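PDB 1IQ0: arginyl-trna synthetase from Thermus thermophilus, which probably joins L-arginine to its cognate tRNA(Arg) at the expense of ATP, as a monomeric class I aminoacyl-tRNA synthetase. Local coordinates for residues 381-393 / 446-459. Sequence-based numbering, arbitrary orientation.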
# COMPACT_ATOMS: atom_id res chain seq x y z
N HIS A 381 -10.03 0.48 -8.90
CA HIS A 381 -9.87 -0.48 -7.82
C HIS A 381 -10.12 0.03 -6.41
O HIS A 381 -10.05 1.22 -6.13
CB HIS A 381 -8.46 -1.08 -7.86
CG HIS A 381 -8.04 -1.54 -9.22
ND1 HIS A 381 -7.10 -0.87 -9.98
CD2 HIS A 381 -8.44 -2.61 -9.96
CE1 HIS A 381 -6.94 -1.51 -11.13
NE2 HIS A 381 -7.73 -2.56 -11.14
N HIS A 382 -10.41 -0.92 -5.54
CA HIS A 382 -10.66 -0.66 -4.13
C HIS A 382 -9.73 -1.56 -3.33
O HIS A 382 -9.52 -2.73 -3.66
CB HIS A 382 -12.11 -0.99 -3.75
CG HIS A 382 -13.05 0.18 -3.82
ND1 HIS A 382 -14.35 0.10 -3.38
CD2 HIS A 382 -12.86 1.44 -4.25
CE1 HIS A 382 -14.94 1.28 -3.55
NE2 HIS A 382 -14.05 2.11 -4.07
N LEU A 383 -9.16 -1.00 -2.27
CA LEU A 383 -8.29 -1.77 -1.40
C LEU A 383 -8.98 -1.63 -0.04
O LEU A 383 -8.79 -0.65 0.67
CB LEU A 383 -6.88 -1.18 -1.38
CG LEU A 383 -5.78 -1.99 -0.67
CD1 LEU A 383 -5.86 -3.44 -1.12
CD2 LEU A 383 -4.41 -1.39 -0.99
N ALA A 384 -9.84 -2.60 0.27
CA ALA A 384 -10.58 -2.59 1.52
C ALA A 384 -9.81 -3.30 2.63
O ALA A 384 -9.18 -4.33 2.39
CB ALA A 384 -11.94 -3.26 1.32
N TYR A 385 -9.86 -2.75 3.83
CA TYR A 385 -9.14 -3.34 4.95
C TYR A 385 -10.01 -3.53 6.18
O TYR A 385 -10.99 -2.82 6.38
CB TYR A 385 -7.94 -2.47 5.29
CG TYR A 385 -8.33 -1.05 5.64
CD1 TYR A 385 -8.70 -0.71 6.94
CD2 TYR A 385 -8.34 -0.05 4.66
CE1 TYR A 385 -9.07 0.59 7.25
CE2 TYR A 385 -8.71 1.25 4.97
CZ TYR A 385 -9.07 1.57 6.26
OH TYR A 385 -9.41 2.86 6.58
N GLU A 386 -9.64 -4.51 7.00
CA GLU A 386 -10.36 -4.81 8.23
C GLU A 386 -9.94 -3.91 9.38
O GLU A 386 -8.99 -3.12 9.28
CB GLU A 386 -10.16 -6.27 8.63
CG GLU A 386 -11.27 -7.20 8.21
CD GLU A 386 -12.64 -6.75 8.70
OE1 GLU A 386 -12.70 -5.97 9.68
OE2 GLU A 386 -13.65 -7.18 8.11
N THR A 387 -10.66 -4.05 10.49
CA THR A 387 -10.44 -3.27 11.71
C THR A 387 -9.10 -3.57 12.37
O THR A 387 -8.53 -4.64 12.20
CB THR A 387 -11.54 -3.59 12.75
OG1 THR A 387 -12.83 -3.53 12.12
CG2 THR A 387 -11.51 -2.59 13.89
N VAL A 388 -8.62 -2.59 13.13
CA VAL A 388 -7.38 -2.71 13.86
C VAL A 388 -7.68 -2.51 15.34
O VAL A 388 -8.25 -1.50 15.74
CB VAL A 388 -6.34 -1.65 13.43
CG1 VAL A 388 -5.11 -1.74 14.34
CG2 VAL A 388 -5.93 -1.87 11.99
N LEU A 389 -7.31 -3.50 16.15
CA LEU A 389 -7.52 -3.43 17.59
C LEU A 389 -6.22 -2.97 18.25
O LEU A 389 -5.14 -3.15 17.70
CB LEU A 389 -7.89 -4.82 18.14
CG LEU A 389 -9.10 -5.53 17.52
CD1 LEU A 389 -9.26 -6.91 18.12
CD2 LEU A 389 -10.34 -4.70 17.76
N LEU A 390 -6.34 -2.36 19.43
CA LEU A 390 -5.18 -1.90 20.18
C LEU A 390 -5.18 -2.69 21.49
O LEU A 390 -6.04 -2.48 22.35
CB LEU A 390 -5.25 -0.40 20.46
CG LEU A 390 -4.06 0.15 21.27
CD1 LEU A 390 -2.76 -0.09 20.50
CD2 LEU A 390 -4.24 1.64 21.52
N GLU A 391 -4.22 -3.60 21.63
CA GLU A 391 -4.12 -4.43 22.82
C GLU A 391 -5.41 -5.23 23.00
O GLU A 391 -5.95 -5.33 24.11
CB GLU A 391 -3.86 -3.57 24.06
CG GLU A 391 -2.46 -2.97 24.15
CD GLU A 391 -1.35 -4.01 24.29
OE1 GLU A 391 -1.62 -5.09 24.86
OE2 GLU A 391 -0.21 -3.75 23.85
N GLY A 392 -5.91 -5.79 21.90
CA GLY A 392 -7.13 -6.58 21.92
C GLY A 392 -8.40 -5.78 22.17
O GLY A 392 -9.47 -6.35 22.40
N ARG A 393 -8.29 -4.46 22.10
CA ARG A 393 -9.42 -3.58 22.34
C ARG A 393 -9.91 -2.87 21.08
O ARG A 393 -9.11 -2.35 20.29
CB ARG A 393 -9.05 -2.53 23.39
CG ARG A 393 -10.18 -1.63 23.83
CD ARG A 393 -11.27 -2.42 24.53
NE ARG A 393 -10.74 -3.23 25.62
CZ ARG A 393 -10.06 -2.75 26.66
NH1 ARG A 393 -9.83 -1.45 26.76
NH2 ARG A 393 -9.62 -3.57 27.60
N MET A 446 1.01 -2.79 10.40
CA MET A 446 -0.15 -2.39 9.61
C MET A 446 -0.24 -3.01 8.22
O MET A 446 -1.31 -3.05 7.62
CB MET A 446 -0.18 -0.86 9.48
CG MET A 446 -0.50 -0.14 10.78
SD MET A 446 -2.11 -0.70 11.42
CE MET A 446 -1.56 -1.92 12.65
N VAL A 447 0.87 -3.52 7.70
CA VAL A 447 0.84 -4.07 6.36
C VAL A 447 1.23 -5.55 6.17
O VAL A 447 1.05 -6.10 5.08
CB VAL A 447 1.70 -3.17 5.42
CG1 VAL A 447 3.19 -3.50 5.57
CG2 VAL A 447 1.24 -3.32 4.01
N LYS A 448 1.73 -6.22 7.20
CA LYS A 448 2.11 -7.62 7.04
C LYS A 448 0.91 -8.58 6.94
O LYS A 448 1.02 -9.67 6.39
CB LYS A 448 3.01 -8.07 8.19
CG LYS A 448 2.27 -8.38 9.47
CD LYS A 448 3.18 -9.08 10.47
CE LYS A 448 2.44 -9.41 11.75
NZ LYS A 448 3.33 -10.03 12.78
N THR A 449 -0.23 -8.16 7.48
CA THR A 449 -1.44 -8.98 7.49
C THR A 449 -2.40 -8.65 6.34
O THR A 449 -2.71 -7.48 6.12
CB THR A 449 -2.20 -8.80 8.82
OG1 THR A 449 -1.34 -9.18 9.91
CG2 THR A 449 -3.46 -9.63 8.84
N GLU A 450 -2.85 -9.67 5.63
CA GLU A 450 -3.79 -9.50 4.52
C GLU A 450 -4.87 -8.52 4.96
O GLU A 450 -5.41 -8.65 6.05
CB GLU A 450 -4.46 -10.82 4.16
CG GLU A 450 -3.52 -11.98 3.94
CD GLU A 450 -4.26 -13.26 3.61
OE1 GLU A 450 -3.62 -14.34 3.64
OE2 GLU A 450 -5.48 -13.19 3.33
N PRO A 451 -5.20 -7.55 4.10
CA PRO A 451 -6.22 -6.52 4.36
C PRO A 451 -7.57 -7.06 4.85
O PRO A 451 -8.22 -6.45 5.69
CB PRO A 451 -6.35 -5.81 3.01
CG PRO A 451 -5.00 -6.01 2.38
CD PRO A 451 -4.71 -7.45 2.71
N LYS A 452 -7.97 -8.20 4.31
CA LYS A 452 -9.24 -8.83 4.68
C LYS A 452 -9.25 -9.37 6.11
O LYS A 452 -10.31 -9.64 6.68
CB LYS A 452 -9.55 -9.96 3.70
CG LYS A 452 -9.79 -9.48 2.27
CD LYS A 452 -9.01 -10.30 1.24
CE LYS A 452 -7.52 -9.94 1.22
NZ LYS A 452 -6.82 -10.31 2.48
N LYS A 453 -8.06 -9.52 6.69
CA LYS A 453 -7.95 -10.02 8.06
C LYS A 453 -7.79 -8.87 9.05
O LYS A 453 -7.18 -7.85 8.75
CB LYS A 453 -6.75 -10.97 8.19
CG LYS A 453 -6.99 -12.36 7.61
CD LYS A 453 -5.74 -13.22 7.72
CE LYS A 453 -6.05 -14.71 7.61
NZ LYS A 453 -6.77 -15.08 6.36
N GLN A 454 -8.36 -9.07 10.23
CA GLN A 454 -8.32 -8.10 11.31
C GLN A 454 -6.92 -8.10 11.97
O GLN A 454 -6.25 -9.13 12.00
CB GLN A 454 -9.38 -8.48 12.34
CG GLN A 454 -9.92 -7.35 13.19
CD GLN A 454 -11.09 -7.80 14.05
OE1 GLN A 454 -10.94 -8.61 14.96
NE2 GLN A 454 -12.27 -7.27 13.75
N ILE A 455 -6.49 -6.94 12.47
CA ILE A 455 -5.19 -6.84 13.13
C ILE A 455 -5.35 -6.43 14.60
O ILE A 455 -6.21 -5.64 14.95
CB ILE A 455 -4.30 -5.76 12.47
CG1 ILE A 455 -3.98 -6.13 11.03
CG2 ILE A 455 -3.01 -5.60 13.25
CD1 ILE A 455 -3.23 -5.03 10.29
N ASP A 456 -4.51 -6.99 15.46
CA ASP A 456 -4.52 -6.63 16.88
C ASP A 456 -3.12 -6.10 17.17
O ASP A 456 -2.17 -6.88 17.29
CB ASP A 456 -4.79 -7.85 17.77
CG ASP A 456 -4.96 -7.48 19.25
OD1 ASP A 456 -4.59 -6.35 19.62
OD2 ASP A 456 -5.46 -8.31 20.03
N PHE A 457 -2.97 -4.78 17.25
CA PHE A 457 -1.67 -4.18 17.50
C PHE A 457 -1.31 -4.17 18.98
O PHE A 457 -1.94 -3.47 19.78
CB PHE A 457 -1.62 -2.75 16.97
CG PHE A 457 -0.26 -2.11 17.11
CD1 PHE A 457 0.74 -2.35 16.16
CD2 PHE A 457 0.05 -1.31 18.20
CE1 PHE A 457 2.02 -1.81 16.30
CE2 PHE A 457 1.32 -0.76 18.36
CZ PHE A 457 2.32 -1.02 17.40
N ARG A 458 -0.30 -4.95 19.36
CA ARG A 458 0.15 -5.00 20.75
C ARG A 458 1.60 -4.52 20.77
O ARG A 458 2.45 -5.08 20.09
CB ARG A 458 0.04 -6.44 21.29
CG ARG A 458 -1.31 -7.08 20.98
CD ARG A 458 -1.40 -8.51 21.49
NE ARG A 458 -1.82 -8.58 22.88
CZ ARG A 458 -3.08 -8.45 23.29
NH1 ARG A 458 -4.05 -8.25 22.41
NH2 ARG A 458 -3.36 -8.51 24.59
N TYR A 459 1.85 -3.46 21.53
CA TYR A 459 3.18 -2.86 21.59
C TYR A 459 4.38 -3.79 21.69
O TYR A 459 5.21 -3.83 20.78
CB TYR A 459 3.25 -1.85 22.75
CG TYR A 459 2.36 -0.65 22.58
CD1 TYR A 459 1.11 -0.58 23.21
CD2 TYR A 459 2.75 0.43 21.78
CE1 TYR A 459 0.29 0.54 23.05
CE2 TYR A 459 1.94 1.54 21.62
CZ TYR A 459 0.71 1.59 22.26
OH TYR A 459 -0.08 2.71 22.12
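Leu390 and Phe457 lie side by side on one face of a parallel strand pair, Leu390 CD1 meeting the rim of the phenyl ring in its plane, 3.8 Å from Phe457 CD2. Both side chains have CG anti to the backbone N (chi1 179° in Leu390), which carries them alongside each other; Leu390 CD1 also lies 4.0 Å from Tyr459 CE1, lodged between the two rings. On the same face Val388 straddles the end of Met446, CG1 against CE and CG2 against SD. Strand 455-457 here forms the outer edge of the Rossmann-type catalytic sheet of class I synthetases, bound to strand 388-390 by backbone bonds, that of Leu389 N to Ile455 O nearly straight (2.7 Å, 174°). Upstream, Pro451 CB packs 3.3 Å from Ala384 O. Pro451 O accepts Glu386 N; Glu386 OE2 makes a salt bridge with Arg356 while OE1 takes Thr387 N. Beyond the strands, the type I' turn Leu390-Arg393 presents Gly392 N to Asp456 OD1 (2.7 Å), on the syn side, somewhat out of the carboxylate plane. Glu391, bent at chi2 (-65°), reaches back across Arg458: OE2 accepts Tyr459 N (3.1 Å) at the helix start, while OE1 sits over a guanidinium face, a long, purely electrostatic pairing. Cutting Glu391 back to an alanine would probably leave Tyr459 N without this acceptor and the guanidinium without the charge over its face. Arg458 NH1 also forms a salt bridge with Asp456 OD2, though its hydrogen bond is weak.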